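Local coordinates for azurocidin (Homo sapiens, PDB 1A7S), which binds heparin, kills Gram-negative bacteria and attracts monocytes and fibroblasts as a neutrophil granule glycoprotein, a homologue of the elastase-like serine proteases, at residues A33-T38 against G215-P220; N86-M91 against R155-C160; L110-A115 against L208-I213; A119-Q124 against V180-A185. One frame throughout, in Å; residues are numbered along the deposited sequence.

Contact 1 (A33-T38 against G215-P220)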
# COMPACT_ATOMS: atom_id res chain seq x y z
N ALA A 33 14.67 -1.62 -5.15
CA ALA A 33 14.85 -2.96 -5.56
C ALA A 33 14.75 -4.00 -4.48
O ALA A 33 14.36 -5.15 -4.72
CB ALA A 33 16.23 -3.10 -6.29
N ARG A 34 15.06 -3.73 -3.27
CA ARG A 34 15.13 -4.52 -2.09
C ARG A 34 14.08 -4.28 -1.05
O ARG A 34 14.09 -4.94 0.00
CB ARG A 34 16.55 -4.49 -1.45
CG ARG A 34 16.95 -5.62 -0.60
CD ARG A 34 18.40 -5.40 -0.09
NE ARG A 34 19.36 -5.34 -1.15
CZ ARG A 34 20.08 -6.40 -1.58
NH1 ARG A 34 19.76 -7.64 -1.20
NH2 ARG A 34 21.06 -6.27 -2.50
N PHE A 35 13.13 -3.35 -1.25
CA PHE A 35 12.21 -3.00 -0.21
C PHE A 35 10.79 -2.71 -0.72
O PHE A 35 10.58 -2.02 -1.70
CB PHE A 35 12.63 -1.71 0.59
CG PHE A 35 13.90 -1.91 1.41
CD1 PHE A 35 15.12 -1.66 0.80
CD2 PHE A 35 13.86 -2.24 2.72
CE1 PHE A 35 16.28 -1.77 1.55
CE2 PHE A 35 14.99 -2.39 3.48
CZ PHE A 35 16.22 -2.15 2.87
N VAL A 36 9.85 -3.26 0.03
CA VAL A 36 8.43 -3.02 -0.12
C VAL A 36 7.90 -2.21 1.05
O VAL A 36 8.19 -2.48 2.22
CB VAL A 36 7.66 -4.35 -0.26
CG1 VAL A 36 6.15 -4.19 -0.05
CG2 VAL A 36 7.88 -4.87 -1.75
N MET A 37 7.12 -1.17 0.71
CA MET A 37 6.47 -0.30 1.72
C MET A 37 5.01 -0.77 1.90
O MET A 37 4.29 -0.97 0.92
CB MET A 37 6.47 1.14 1.21
CG MET A 37 5.81 2.12 2.15
SD MET A 37 6.08 3.85 1.66
CE MET A 37 5.06 3.96 0.18
N THR A 38 4.63 -0.92 3.15
CA THR A 38 3.30 -1.37 3.53
C THR A 38 2.94 -0.73 4.88
O THR A 38 3.60 0.23 5.31
CB THR A 38 3.26 -2.90 3.59
OG1 THR A 38 1.94 -3.38 3.77
CG2 THR A 38 4.17 -3.50 4.58
N GLY A 215 16.85 6.34 5.34
CA GLY A 215 17.81 5.71 6.25
C GLY A 215 17.74 4.18 6.13
O GLY A 215 18.75 3.51 6.05
N VAL A 216 16.49 3.68 6.12
CA VAL A 216 16.36 2.22 5.97
C VAL A 216 16.90 1.72 4.67
O VAL A 216 17.65 0.73 4.60
CB VAL A 216 14.90 1.78 6.17
CG1 VAL A 216 14.71 0.31 5.87
CG2 VAL A 216 14.42 2.13 7.57
N LEU A 217 16.57 2.38 3.58
CA LEU A 217 16.94 1.98 2.23
C LEU A 217 18.46 1.94 2.01
O LEU A 217 18.96 1.13 1.28
CB LEU A 217 16.34 2.85 1.14
CG LEU A 217 14.86 2.96 1.00
CD1 LEU A 217 14.35 3.77 -0.10
CD2 LEU A 217 14.19 1.65 1.13
N ASN A 218 19.12 2.90 2.66
CA ASN A 218 20.57 3.08 2.49
C ASN A 218 21.34 2.25 3.52
O ASN A 218 22.60 2.26 3.46
CB ASN A 218 20.94 4.53 2.64
CG ASN A 218 20.60 5.34 1.40
OD1 ASN A 218 19.70 6.23 1.36
ND2 ASN A 218 21.42 5.06 0.38
N ASN A 219 20.68 1.61 4.44
CA ASN A 219 21.33 0.76 5.48
C ASN A 219 20.68 -0.59 5.56
O ASN A 219 20.15 -0.97 6.63
CB ASN A 219 21.31 1.50 6.82
CG ASN A 219 22.14 2.75 6.74
OD1 ASN A 219 23.39 2.67 6.92
ND2 ASN A 219 21.53 3.89 6.48
N PRO A 220 20.68 -1.31 4.45
CA PRO A 220 20.04 -2.63 4.44
C PRO A 220 20.65 -3.59 5.42
O PRO A 220 21.82 -3.53 5.75
CB PRO A 220 20.24 -3.12 3.01
CG PRO A 220 21.48 -2.40 2.54
CD PRO A 220 21.30 -1.03 3.16
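F35 reaches across from a strand of the N-terminal barrel to meet V216 and L217 of the C-terminal helix and P220 just beyond it, a packing that belongs to the chymotrypsin-like fold. The apolar contacts carry the join. The methyl CD2 of L217 lies obliquely against the near part of the ring, 3.5 Å from F35 CD1, and it also touches CB and CG. V216 meets the far part, its CG1 standing 3.6 Å from F35 CE2; with CG1 anti to its own backbone N (chi1 174°), that methyl is directed at the ring. P220 comes from the edge, near the ring plane, with its CB 4.1 Å from F35 CZ. H32 adds an edge-to-face ring contact to F35 and also touches L217, carrying the packing on to strand 23-32.

Alongside the ring, the aliphatic part of R34 approaches the proline, CD lying 4.3 Å from P220 CB, while NH2 of the same arginine makes a salt bridge to E98. R34, just ahead of the strand, bonds L95 through its backbone, and V36 bonds L93. Both lie within the 20-44 region that possesses antibiotic activity.

No hydrogen bond joins the two segments. Within 215-220, N219 ND2 donates back to G215 O over 2.8 Å, meeting a lone pair of that oxygen in the carbonyl plane, with an N-H...O angle of 166°.

Contact 2 (N86-M91 against R155-C160)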
# COMPACT_ATOMS: atom_id res chain seq x y z
N ASN A 86 -3.40 4.47 15.87
CA ASN A 86 -3.26 4.35 14.39
C ASN A 86 -2.26 5.33 13.91
O ASN A 86 -2.50 6.02 12.84
CB ASN A 86 -4.65 4.58 13.78
CG ASN A 86 -5.64 3.52 14.20
OD1 ASN A 86 -6.72 3.76 14.78
ND2 ASN A 86 -5.24 2.27 13.99
N LEU A 87 -1.17 5.51 14.62
CA LEU A 87 -0.17 6.54 14.24
C LEU A 87 1.10 5.92 13.67
O LEU A 87 1.53 4.84 14.17
CB LEU A 87 0.27 7.33 15.48
CG LEU A 87 -0.56 8.48 15.94
CD1 LEU A 87 0.17 9.11 17.11
CD2 LEU A 87 -1.05 9.44 14.91
N ASN A 88 1.68 6.54 12.72
CA ASN A 88 2.92 6.09 12.12
C ASN A 88 2.79 4.71 11.56
O ASN A 88 3.62 3.83 11.76
CB ASN A 88 4.05 6.23 13.10
CG ASN A 88 4.35 7.66 13.56
OD1 ASN A 88 3.75 8.61 13.14
ND2 ASN A 88 5.35 7.72 14.44
N ASP A 89 1.69 4.49 10.83
CA ASP A 89 1.32 3.19 10.29
C ASP A 89 2.05 2.90 9.00
O ASP A 89 1.54 3.03 7.90
CB ASP A 89 -0.19 3.09 10.13
CG ASP A 89 -0.62 1.65 9.80
OD1 ASP A 89 0.28 0.77 9.83
OD2 ASP A 89 -1.81 1.44 9.60
N LEU A 90 3.30 2.47 9.16
CA LEU A 90 4.24 2.39 8.05
C LEU A 90 5.28 1.31 8.40
O LEU A 90 5.85 1.28 9.48
CB LEU A 90 4.90 3.70 7.80
CG LEU A 90 6.02 3.74 6.69
CD1 LEU A 90 5.36 3.58 5.43
CD2 LEU A 90 6.78 5.07 6.84
N MET A 91 5.48 0.40 7.44
CA MET A 91 6.44 -0.67 7.63
C MET A 91 7.20 -0.87 6.35
O MET A 91 6.56 -0.88 5.28
CB MET A 91 5.75 -1.95 8.07
CG MET A 91 6.78 -3.07 8.37
SD MET A 91 6.18 -4.30 9.34
CE MET A 91 5.83 -3.60 10.94
N ARG A 155 -6.28 14.29 9.85
CA ARG A 155 -5.37 14.58 10.98
C ARG A 155 -3.97 14.62 10.38
O ARG A 155 -3.74 14.05 9.31
CB ARG A 155 -5.48 13.39 11.96
CG ARG A 155 -5.07 12.12 11.31
CD ARG A 155 -5.81 10.90 11.96
NE ARG A 155 -5.14 10.45 13.03
CZ ARG A 155 -4.84 9.34 13.66
NH1 ARG A 155 -4.42 8.26 12.99
NH2 ARG A 155 -4.99 9.22 14.97
N PRO A 156 -3.07 15.37 10.98
CA PRO A 156 -1.76 15.59 10.42
C PRO A 156 -0.97 14.37 10.03
O PRO A 156 -0.24 14.43 9.00
CB PRO A 156 -1.03 16.48 11.41
CG PRO A 156 -2.06 17.13 12.22
CD PRO A 156 -3.27 16.19 12.24
N ASN A 157 -1.08 13.27 10.75
CA ASN A 157 -0.28 12.06 10.43
C ASN A 157 -0.73 11.36 9.14
O ASN A 157 -0.02 10.47 8.67
CB ASN A 157 -0.48 11.04 11.59
CG ASN A 157 0.64 10.07 11.69
OD1 ASN A 157 0.44 8.85 11.56
ND2 ASN A 157 1.83 10.56 11.90
N ASN A 158 -1.90 11.73 8.64
CA ASN A 158 -2.53 11.06 7.53
C ASN A 158 -2.77 11.97 6.36
O ASN A 158 -2.81 13.21 6.50
CB ASN A 158 -3.88 10.46 7.97
CG ASN A 158 -3.67 9.33 8.98
OD1 ASN A 158 -3.37 8.14 8.57
ND2 ASN A 158 -3.80 9.58 10.19
N VAL A 159 -3.00 11.38 5.21
CA VAL A 159 -3.61 11.98 4.05
C VAL A 159 -4.96 11.22 3.87
O VAL A 159 -4.98 10.00 3.95
CB VAL A 159 -2.78 11.76 2.75
CG1 VAL A 159 -3.56 12.32 1.54
CG2 VAL A 159 -1.45 12.43 2.85
N CYS A 160 -6.04 11.97 3.82
CA CYS A 160 -7.38 11.40 3.76
C CYS A 160 -8.01 11.66 2.40
O CYS A 160 -7.76 12.68 1.78
CB CYS A 160 -8.28 11.96 4.84
SG CYS A 160 -7.73 11.61 6.49
O HOH W 1 -0.27 6.62 10.06
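N157 grips N88 by both ends of its side-chain amide. Its OD1 accepts the backbone N-H of N88 at 2.9 Å in an almost straight bond (175°), though the donor is tilted from the carbonyl plane. Its ND2 in turn gives a more bent bond of 3.0 Å to N88 OD1, arriving nearly along the C=O axis. The two amide planes are turned 33° from each other, and the paired bonds restrict how far the N157 amide can rotate. N157 OD1 has a further partner in a water, which donates to it at 2.8 Å and accepts the backbone N-H of D89, so one oxygen reaches two successive residues of the loop.

Beside this pair, L87 CD2 packs on N157, 3.7 Å from its CG, and also sits over one face of the R155 guanidinium. At the edge of that group, NH1 makes a weak bond of 3.0 Å to N86 O, while NH2 bonds the backbone O of Q85.

A type I turn from R155 to N158, closed by N158 N to R155 O, sets N157 facing the loop. N88 ND2 has weak bonds to the carbonyls of N79 and G80. D89, whose OD2 is bonded by S41 and S190, probably corresponds to the triad aspartate of active relatives.

Around the contact, residues 86-91 lead into strand 91-95 of the first barrel, strand 158-162 pairs with strand 201-205 of the second, and F209, just ahead of helix 210-218, touches N88.

Contact 3 (L110-A115 against L208-I213). With NAG (2-acetamido-2-deoxy-beta-D-glucopyranose), chain C.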
# COMPACT_ATOMS: atom_id res chain seq x y z
N LEU A 110 8.74 8.10 -4.48
CA LEU A 110 8.26 8.71 -3.25
C LEU A 110 8.31 10.23 -3.32
O LEU A 110 9.16 10.80 -3.97
CB LEU A 110 9.18 8.28 -2.08
CG LEU A 110 9.31 6.79 -1.82
CD1 LEU A 110 10.42 6.51 -0.82
CD2 LEU A 110 7.98 6.24 -1.24
N PRO A 111 7.44 10.87 -2.52
CA PRO A 111 7.56 12.29 -2.32
C PRO A 111 8.81 12.61 -1.50
O PRO A 111 9.27 11.82 -0.68
CB PRO A 111 6.29 12.63 -1.54
CG PRO A 111 5.93 11.39 -0.78
CD PRO A 111 6.41 10.26 -1.63
N LEU A 112 9.29 13.84 -1.67
CA LEU A 112 10.33 14.38 -0.83
C LEU A 112 9.78 14.70 0.57
O LEU A 112 8.56 14.90 0.74
CB LEU A 112 10.94 15.67 -1.44
CG LEU A 112 11.70 15.48 -2.74
CD1 LEU A 112 11.98 16.81 -3.38
CD2 LEU A 112 13.01 14.72 -2.55
N GLN A 113 10.65 14.71 1.56
CA GLN A 113 10.29 15.00 2.91
C GLN A 113 9.45 16.25 2.99
O GLN A 113 9.83 17.32 2.43
CB GLN A 113 11.53 15.11 3.79
CG GLN A 113 11.31 15.43 5.25
CD GLN A 113 10.69 14.26 6.02
OE1 GLN A 113 11.06 13.14 5.90
NE2 GLN A 113 9.73 14.63 6.91
N ASN A 114 8.34 16.20 3.68
CA ASN A 114 7.46 17.31 3.93
C ASN A 114 6.69 17.81 2.72
O ASN A 114 5.97 18.79 2.79
CB ASN A 114 8.10 18.48 4.67
CG ASN A 114 8.58 18.17 6.04
OD1 ASN A 114 8.19 17.15 6.66
ND2 ASN A 114 9.48 18.99 6.58
N ALA A 115 6.73 17.10 1.61
CA ALA A 115 5.92 17.47 0.44
C ALA A 115 4.41 17.35 0.87
O ALA A 115 4.09 16.57 1.74
CB ALA A 115 6.14 16.55 -0.74
N LEU A 208 5.90 12.53 5.42
CA LEU A 208 6.44 12.81 6.77
C LEU A 208 7.62 11.92 7.10
O LEU A 208 8.35 12.20 8.05
CB LEU A 208 5.36 12.59 7.81
CG LEU A 208 4.18 13.53 7.82
CD1 LEU A 208 3.18 13.10 8.89
CD2 LEU A 208 4.69 14.95 8.00
N PHE A 209 7.71 10.78 6.42
CA PHE A 209 8.65 9.69 6.77
C PHE A 209 9.75 9.53 5.73
O PHE A 209 10.51 8.57 5.81
CB PHE A 209 7.87 8.37 6.85
CG PHE A 209 6.84 8.37 7.95
CD1 PHE A 209 7.22 7.91 9.19
CD2 PHE A 209 5.56 8.76 7.72
CE1 PHE A 209 6.32 8.06 10.24
CE2 PHE A 209 4.64 8.85 8.72
CZ PHE A 209 5.03 8.52 10.00
N ARG A 210 9.90 10.44 4.77
CA ARG A 210 10.89 10.19 3.70
C ARG A 210 12.30 10.05 4.19
O ARG A 210 13.03 9.17 3.76
CB ARG A 210 10.79 11.25 2.62
CG ARG A 210 11.81 11.17 1.53
CD ARG A 210 11.73 9.87 0.71
NE ARG A 210 12.82 9.78 -0.25
CZ ARG A 210 12.82 10.34 -1.45
NH1 ARG A 210 11.82 11.03 -1.88
NH2 ARG A 210 13.90 10.20 -2.25
N ASP A 211 12.76 10.96 5.05
CA ASP A 211 14.13 10.86 5.55
C ASP A 211 14.31 9.54 6.30
O ASP A 211 15.38 8.89 6.18
CB ASP A 211 14.46 12.03 6.48
CG ASP A 211 14.54 13.38 5.79
OD1 ASP A 211 14.51 13.47 4.56
OD2 ASP A 211 14.70 14.37 6.57
N TRP A 212 13.32 9.14 7.10
CA TRP A 212 13.45 7.85 7.81
C TRP A 212 13.50 6.68 6.86
O TRP A 212 14.34 5.79 6.97
CB TRP A 212 12.31 7.73 8.83
CG TRP A 212 12.35 6.35 9.49
CD1 TRP A 212 13.04 5.95 10.54
CD2 TRP A 212 11.61 5.21 9.03
NE1 TRP A 212 12.88 4.65 10.82
CE2 TRP A 212 11.96 4.15 9.89
CE3 TRP A 212 10.70 4.98 8.01
CZ2 TRP A 212 11.44 2.87 9.78
CZ3 TRP A 212 10.18 3.68 7.88
CH2 TRP A 212 10.60 2.66 8.75
N ILE A 213 12.65 6.70 5.83
CA ILE A 213 12.65 5.67 4.78
C ILE A 213 14.03 5.58 4.13
O ILE A 213 14.60 4.52 3.94
CB ILE A 213 11.55 5.98 3.75
CG1 ILE A 213 10.14 5.73 4.28
CG2 ILE A 213 11.77 5.14 2.47
CD1 ILE A 213 9.00 6.23 3.46
C1 NAG C . 9.96 18.82 7.88
C2 NAG C . 11.37 19.49 8.03
C3 NAG C . 11.83 19.23 9.49
C4 NAG C . 10.77 19.83 10.42
C5 NAG C . 9.40 19.11 10.14
C6 NAG C . 8.29 19.53 11.01
C7 NAG C . 12.92 19.24 6.13
C8 NAG C . 13.88 18.37 5.46
N2 NAG C . 12.29 18.71 7.21
O3 NAG C . 13.07 19.91 9.68
O4 NAG C . 11.17 19.53 11.77
O5 NAG C . 9.06 19.45 8.76
O6 NAG C . 8.01 20.90 10.87
O7 NAG C . 12.82 20.34 5.84
O HOH W 2 11.34 11.17 8.01
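Q113 and R210 join the linker between the two barrels to the start of the C-terminal helix, Q113 from within a glycosylated turn. The Q113 amide does most of the polar work, and a bend at chi2 (71°) turns it to the start of the helix. Its OE1 accepts the N-H of D211, in the helix's first turn, over 2.9 Å, in the plane of the side-chain carbonyl and almost straight (178°). A water donating to that oxygen accepts W212 N, so two helix N-H groups are served from one side chain. NE2 faces the other way, giving one bond of 3.0 Å to L208 O, which it approaches from above the carbonyl plane, and another to N114 OD1. Q113 CB separately comes within 3.5 Å of D211 OD1.

R210 leans back over the linker: NH1 bonds P111 O at 2.9 Å from above that carbonyl's plane, the oxygen lying in the guanidinium plane. NE is held in a salt bridge with D214. Deeper in, L110 CD1 packs on I213 CG2 at 3.8 Å, next to I31.

N114 lies in the type II turn from L112 to A115. Its ND2 is covalently bound to C1 of an N-acetylglucosamine, whose C8 comes 3.9 Å from Q113 CG. Here the linker bonds hold the start of a C-terminal helix that packs back onto the first barrel, as is characteristic of the chymotrypsin-like fold.

Contact 4 (A119-Q124 against V180-A185). With NAG (2-acetamido-2-deoxy-beta-D-glucopyranose), chain B.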
# COMPACT_ATOMS: atom_id res chain seq x y z
N ALA A 119 -5.92 19.52 -0.64
CA ALA A 119 -7.30 19.10 -0.76
C ALA A 119 -7.76 19.38 -2.21
O ALA A 119 -7.44 20.36 -2.81
CB ALA A 119 -8.24 19.90 0.16
N GLY A 120 -8.48 18.40 -2.77
CA GLY A 120 -8.92 18.51 -4.12
C GLY A 120 -8.03 17.75 -5.11
O GLY A 120 -8.41 17.54 -6.25
N THR A 121 -6.84 17.32 -4.63
CA THR A 121 -5.92 16.59 -5.56
C THR A 121 -6.55 15.21 -5.84
O THR A 121 -7.01 14.53 -4.96
CB THR A 121 -4.57 16.39 -4.85
OG1 THR A 121 -4.01 17.67 -4.60
CG2 THR A 121 -3.56 15.64 -5.78
N ARG A 122 -6.57 14.88 -7.12
CA ARG A 122 -7.04 13.59 -7.59
C ARG A 122 -5.90 12.55 -7.50
O ARG A 122 -4.74 12.83 -7.85
CB ARG A 122 -7.51 13.76 -9.05
CG ARG A 122 -8.84 14.62 -8.95
CD ARG A 122 -9.38 14.88 -10.34
NE ARG A 122 -9.75 13.70 -11.06
CZ ARG A 122 -10.95 13.37 -11.50
NH1 ARG A 122 -11.85 14.32 -11.83
NH2 ARG A 122 -11.26 12.10 -11.70
N CYS A 123 -6.23 11.42 -6.98
CA CYS A 123 -5.33 10.30 -6.78
C CYS A 123 -6.07 9.00 -7.22
O CYS A 123 -7.24 9.02 -7.57
CB CYS A 123 -5.00 10.20 -5.28
SG CYS A 123 -4.37 11.69 -4.51
N GLN A 124 -5.35 7.90 -7.14
CA GLN A 124 -5.92 6.57 -7.30
C GLN A 124 -5.38 5.65 -6.18
O GLN A 124 -4.31 5.87 -5.67
CB GLN A 124 -5.58 5.92 -8.65
CG GLN A 124 -6.20 6.65 -9.82
CD GLN A 124 -6.05 6.01 -11.14
OE1 GLN A 124 -7.02 6.08 -12.00
NE2 GLN A 124 -5.01 5.36 -11.44
N VAL A 180 -1.58 6.84 -4.80
CA VAL A 180 -0.74 7.45 -5.77
C VAL A 180 -1.38 8.76 -6.25
O VAL A 180 -2.48 8.74 -6.75
CB VAL A 180 -0.48 6.54 -6.98
CG1 VAL A 180 0.38 7.23 -7.97
CG2 VAL A 180 0.21 5.25 -6.46
N CYS A 181 -0.65 9.83 -6.07
CA CYS A 181 -1.11 11.15 -6.52
C CYS A 181 0.07 11.77 -7.28
O CYS A 181 1.18 11.78 -6.76
CB CYS A 181 -1.50 12.07 -5.35
SG CYS A 181 -2.47 11.37 -4.04
N GLU A 182 -0.17 12.29 -8.48
CA GLU A 182 0.83 12.98 -9.23
C GLU A 182 2.13 12.14 -9.39
O GLU A 182 3.23 12.61 -9.28
CB GLU A 182 1.19 14.34 -8.61
CG GLU A 182 0.02 15.24 -8.29
CD GLU A 182 0.23 16.52 -7.55
OE1 GLU A 182 0.98 16.67 -6.56
OE2 GLU A 182 -0.52 17.44 -7.91
N GLY A 183 1.88 10.85 -9.59
CA GLY A 183 2.91 9.85 -9.85
C GLY A 183 3.68 9.38 -8.66
O GLY A 183 4.60 8.56 -8.83
N LEU A 184 3.35 9.83 -7.45
CA LEU A 184 4.11 9.52 -6.25
C LEU A 184 3.27 8.79 -5.20
O LEU A 184 2.06 9.01 -5.10
CB LEU A 184 4.64 10.79 -5.61
CG LEU A 184 5.53 11.69 -6.47
CD1 LEU A 184 5.94 12.93 -5.71
CD2 LEU A 184 6.77 10.93 -6.95
N ALA A 185 3.96 8.01 -4.38
CA ALA A 185 3.31 7.31 -3.22
C ALA A 185 3.15 8.25 -2.06
O ALA A 185 3.97 8.39 -1.17
CB ALA A 185 4.21 6.14 -2.82
C1 NAG B . -10.84 8.33 -13.20
C2 NAG B . -11.90 7.42 -13.92
C3 NAG B . -11.69 7.55 -15.42
C4 NAG B . -11.94 9.09 -15.76
C5 NAG B . -10.75 9.80 -15.05
C6 NAG B . -10.87 11.30 -15.09
C7 NAG B . -12.38 5.32 -12.68
C8 NAG B . -11.92 3.96 -12.27
N2 NAG B . -11.61 6.00 -13.57
O3 NAG B . -12.70 6.86 -16.08
O4 NAG B . -11.72 9.13 -17.20
O5 NAG B . -11.02 9.69 -13.64
O6 NAG B . -12.22 11.68 -15.09
O7 NAG B . -13.35 5.83 -12.23
O HOH W 3 -3.06 19.33 -7.05
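Q124 and V180 form an antiparallel hydrogen-bonded pair that zips strand 122-127 to strand 178-181. Q124 N gives its hydrogen to V180 O at 3.0 Å, and V180 N returns the bond to Q124 O at the same length of 3.0 Å. One residue along, the strands are tied covalently: C123 SG and C181 SG are bonded at 2.0 Å. The chi3 torsion of this disulfide, 97°, is near the relaxed value and gives it right-handed twist. The backbones close in here, with the CA atoms of C123 and C181 only 4.3 Å apart.

Further out, a water donates to both T121 OG1 (3.1 Å) and E182 OE2 (3.3 Å), linking the side chains outside the sheet; T121 OG1 is also bonded with E118 O. With OG1 beside the backbone N (chi1 -63°), T121 has its methyl CG2 anti to that N and facing the hairpin, 4.1 Å from C181 CB. E182 sits in the type I' turn from C181 to L184, which C181 and L184 close with reciprocal backbone bonds.

R122 points off the other way toward the glycan of N145, its NH2 lying 3.1 Å from O5 of the sugar. Q124 and V180 share a sheet face, touching F12 and F14 respectively, while C123 packs on V146 and V148. With a covalent bond next to a reciprocal hydrogen-bonded pair, the two strands cannot slip in register while the disulfide stays oxidised.

In the fold
From the N terminus, strand 35-38 of the first barrel comes first, and its partner, the end of the C-terminal helix, comes last; contact 1 therefore closes a loop around the other three. Residues 86-91 then open contact 2, which is completed at 155-160 in the second barrel. The linker at 110-115 opens contact 3, and strand 122-127 opens contact 4, whose hairpin partner arrives before helix 210-218. Contact 4 is thus nested inside contact 3, while contact 2 crosses both. M37 touches L90, L110 and A185, bringing all four contacts together between the barrels. Contacts 1 and 3 share the helix; contact 4 stays within the second barrel.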